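Long-range contact in epidermin leader peptide processing serine protease EpiP (Staphylococcus aureus subsp. aureus, PDB 3QFH), which is a subtilisin-like serine endopeptidase that probably cleaves the leader peptide from the precursor of the lantibiotic epidermin: residues 73-78 against 252-257. Sequence-based numbering, arbitrary orientation.
Sequences IKYINA and DEKVEY
Strand 73-78 passes the first turn of helix 254-269 with the CA atoms of Y75 and V255 6.6 Å apart, and those of N77 and E253 6.5 Å apart. This is consistent with the propeptide-protease interface of subtilases: the strand lies in the propeptide-like region, the helix in the subtilisin-like part. The two are further tied by strand 249-250, which pairs in parallel with 73-78 through backbone bonds of I76 to T248 and R250.

N77 carries the polar part of the contact. An asparagine suits this place because its amide offers an acceptor and a donor side by side. With chi1 at 59°, CG and the amide swing to the helix start, where OD1 takes the N-H of V255 at 2.9 Å, in the carbonyl plane and nearly straight at 166°; since first-turn amides lack a carbonyl one turn earlier, the N77 side chain supplies an acceptor, which the helix dipole would favour. ND2 spends its hydrogens on E256 OE1, at 3.2 Å on the syn lone pair, and on the carbonyl O of its own neighbour A78, at 3.0 Å. Both acceptors lie almost in the amide plane, so three bonds fix the rotation of this buried group. N77 CB lies 3.3 Å from D252 O.

D252 OD1 weakly accepts K254 N while OD2 pairs with R250; E253, at the N-cap position, sends its carboxylate to R295.

Beside the amide the contact becomes apolar. V255, compact and beta-branched, places CG2 3.8 Å from Y75 CB. The broad, flat Y75 ring gives the K254 methylenes a face to pack on: chi1 (176°) sets CG over it, toward the rim, in a CH-pi contact, and the bend at chi2 leads the chain on to CE, 3.7 Å from Y75 CE2.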
loop_
_atom_site.group_PDB
_atom_site.type_symbol
_atom_site.label_atom_id
_atom_site.label_comp_id
_atom_site.label_asym_id
_atom_site.label_seq_id
_atom_site.Cartn_x
_atom_site.Cartn_y
_atom_site.Cartn_z
ATOM N N ILE A 73 29.667 -5.589 -4.992
ATOM C CA ILE A 73 28.817 -4.711 -4.206
ATOM C C ILE A 73 28.618 -3.380 -4.915
ATOM O O ILE A 73 29.590 -2.706 -5.274
ATOM C CB ILE A 73 29.444 -4.468 -2.820
ATOM C CG1 ILE A 73 29.759 -5.805 -2.118
ATOM C CG2 ILE A 73 28.546 -3.618 -1.956
ATOM C CD1 ILE A 73 28.556 -6.691 -1.775
ATOM N N LYS A 74 27.354 -3.017 -5.119
ATOM C CA LYS A 74 27.004 -1.783 -5.791
ATOM C C LYS A 74 26.877 -0.662 -4.746
ATOM O O LYS A 74 27.546 0.359 -4.868
ATOM C CB LYS A 74 25.728 -1.979 -6.626
ATOM C CG LYS A 74 25.317 -0.800 -7.535
ATOM C CD LYS A 74 24.171 -1.227 -8.481
ATOM C CE LYS A 74 23.500 -0.056 -9.203
ATOM N NZ LYS A 74 24.428 0.789 -10.003
ATOM N N TYR A 75 26.049 -0.871 -3.715
ATOM C CA TYR A 75 25.864 0.113 -2.643
ATOM C C TYR A 75 25.642 -0.526 -1.289
ATOM O O TYR A 75 25.137 -1.643 -1.184
ATOM C CB TYR A 75 24.636 1.002 -2.886
ATOM C CG TYR A 75 24.643 1.787 -4.147
ATOM C CD1 TYR A 75 25.540 2.832 -4.321
ATOM C CD2 TYR A 75 23.728 1.521 -5.160
ATOM C CE1 TYR A 75 25.557 3.567 -5.483
ATOM C CE2 TYR A 75 23.733 2.253 -6.329
ATOM C CZ TYR A 75 24.657 3.280 -6.481
ATOM O OH TYR A 75 24.680 4.028 -7.618
ATOM N N ILE A 76 25.984 0.226 -0.248
ATOM C CA ILE A 76 25.759 -0.171 1.119
ATOM C C ILE A 76 25.413 1.076 1.912
ATOM O O ILE A 76 26.044 2.122 1.729
ATOM C CB ILE A 76 27.015 -0.832 1.796
ATOM C CG1 ILE A 76 27.492 -2.063 1.041
ATOM C CG2 ILE A 76 26.689 -1.254 3.233
ATOM C CD1 ILE A 76 28.746 -2.723 1.664
ATOM N N ASN A 77 24.374 0.985 2.742
ATOM C CA ASN A 77 24.043 2.044 3.696
ATOM C C ASN A 77 23.435 1.412 4.934
ATOM O O ASN A 77 22.898 0.297 4.879
ATOM C CB ASN A 77 23.144 3.154 3.119
ATOM C CG ASN A 77 21.802 2.646 2.596
ATOM O OD1 ASN A 77 21.614 2.560 1.389
ATOM N ND2 ASN A 77 20.873 2.323 3.493
ATOM N N ALA A 78 23.560 2.106 6.059
ATOM C CA ALA A 78 22.980 1.640 7.298
ATOM C C ALA A 78 21.493 1.667 7.082
ATOM O O ALA A 78 20.990 2.607 6.485
ATOM C CB ALA A 78 23.366 2.568 8.440
ATOM N N ASP A 252 22.762 8.043 2.978
ATOM C CA ASP A 252 21.333 8.198 2.743
ATOM C C ASP A 252 20.648 6.816 2.766
ATOM O O ASP A 252 21.222 5.859 3.284
ATOM C CB ASP A 252 21.094 8.940 1.428
ATOM C CG ASP A 252 21.635 8.188 0.214
ATOM O OD1 ASP A 252 22.144 7.045 0.361
ATOM O OD2 ASP A 252 21.558 8.746 -0.901
ATOM N N GLU A 253 19.441 6.714 2.213
ATOM C CA GLU A 253 18.692 5.453 2.215
ATOM C C GLU A 253 18.512 4.910 0.794
ATOM O O GLU A 253 17.488 4.350 0.424
ATOM C CB GLU A 253 17.379 5.676 2.962
ATOM C CG GLU A 253 17.682 6.196 4.393
ATOM C CD GLU A 253 16.514 6.799 5.116
ATOM O OE1 GLU A 253 15.519 7.191 4.475
ATOM O OE2 GLU A 253 16.612 6.909 6.357
ATOM N N LYS A 254 19.576 5.055 0.023
ATOM C CA LYS A 254 19.626 4.630 -1.358
ATOM C C LYS A 254 19.225 3.186 -1.621
ATOM O O LYS A 254 18.438 2.914 -2.549
ATOM C CB LYS A 254 21.048 4.847 -1.862
ATOM C CG LYS A 254 21.345 4.375 -3.278
ATOM C CD LYS A 254 20.590 5.147 -4.313
ATOM C CE LYS A 254 21.187 4.920 -5.714
ATOM N NZ LYS A 254 20.329 5.492 -6.785
ATOM N N VAL A 255 19.765 2.253 -0.845
ATOM C CA VAL A 255 19.487 0.836 -1.110
ATOM C C VAL A 255 18.004 0.510 -1.010
ATOM O O VAL A 255 17.466 -0.215 -1.855
ATOM C CB VAL A 255 20.341 -0.102 -0.246
ATOM C CG1 VAL A 255 19.965 -1.549 -0.502
ATOM C CG2 VAL A 255 21.801 0.110 -0.572
ATOM N N GLU A 256 17.343 1.072 -0.001
ATOM C CA GLU A 256 15.928 0.869 0.187
ATOM C C GLU A 256 15.144 1.490 -0.953
ATOM O O GLU A 256 14.198 0.902 -1.437
ATOM C CB GLU A 256 15.436 1.470 1.510
ATOM C CG GLU A 256 15.635 0.614 2.727
ATOM C CD GLU A 256 17.062 0.520 3.228
ATOM O OE1 GLU A 256 17.933 1.345 2.830
ATOM O OE2 GLU A 256 17.288 -0.385 4.066
ATOM N N TYR A 257 15.523 2.705 -1.344
ATOM C CA TYR A 257 14.843 3.408 -2.429
ATOM C C TYR A 257 14.873 2.537 -3.692
ATOM O O TYR A 257 13.832 2.249 -4.304
ATOM C CB TYR A 257 15.497 4.772 -2.698
ATOM C CG TYR A 257 14.742 5.559 -3.735
ATOM C CD1 TYR A 257 13.791 6.496 -3.363
ATOM C CD2 TYR A 257 14.940 5.323 -5.097
ATOM C CE1 TYR A 257 13.064 7.199 -4.322
ATOM C CE2 TYR A 257 14.232 6.026 -6.053
ATOM C CZ TYR A 257 13.291 6.960 -5.655
ATOM O OH TYR A 257 12.575 7.650 -6.601
#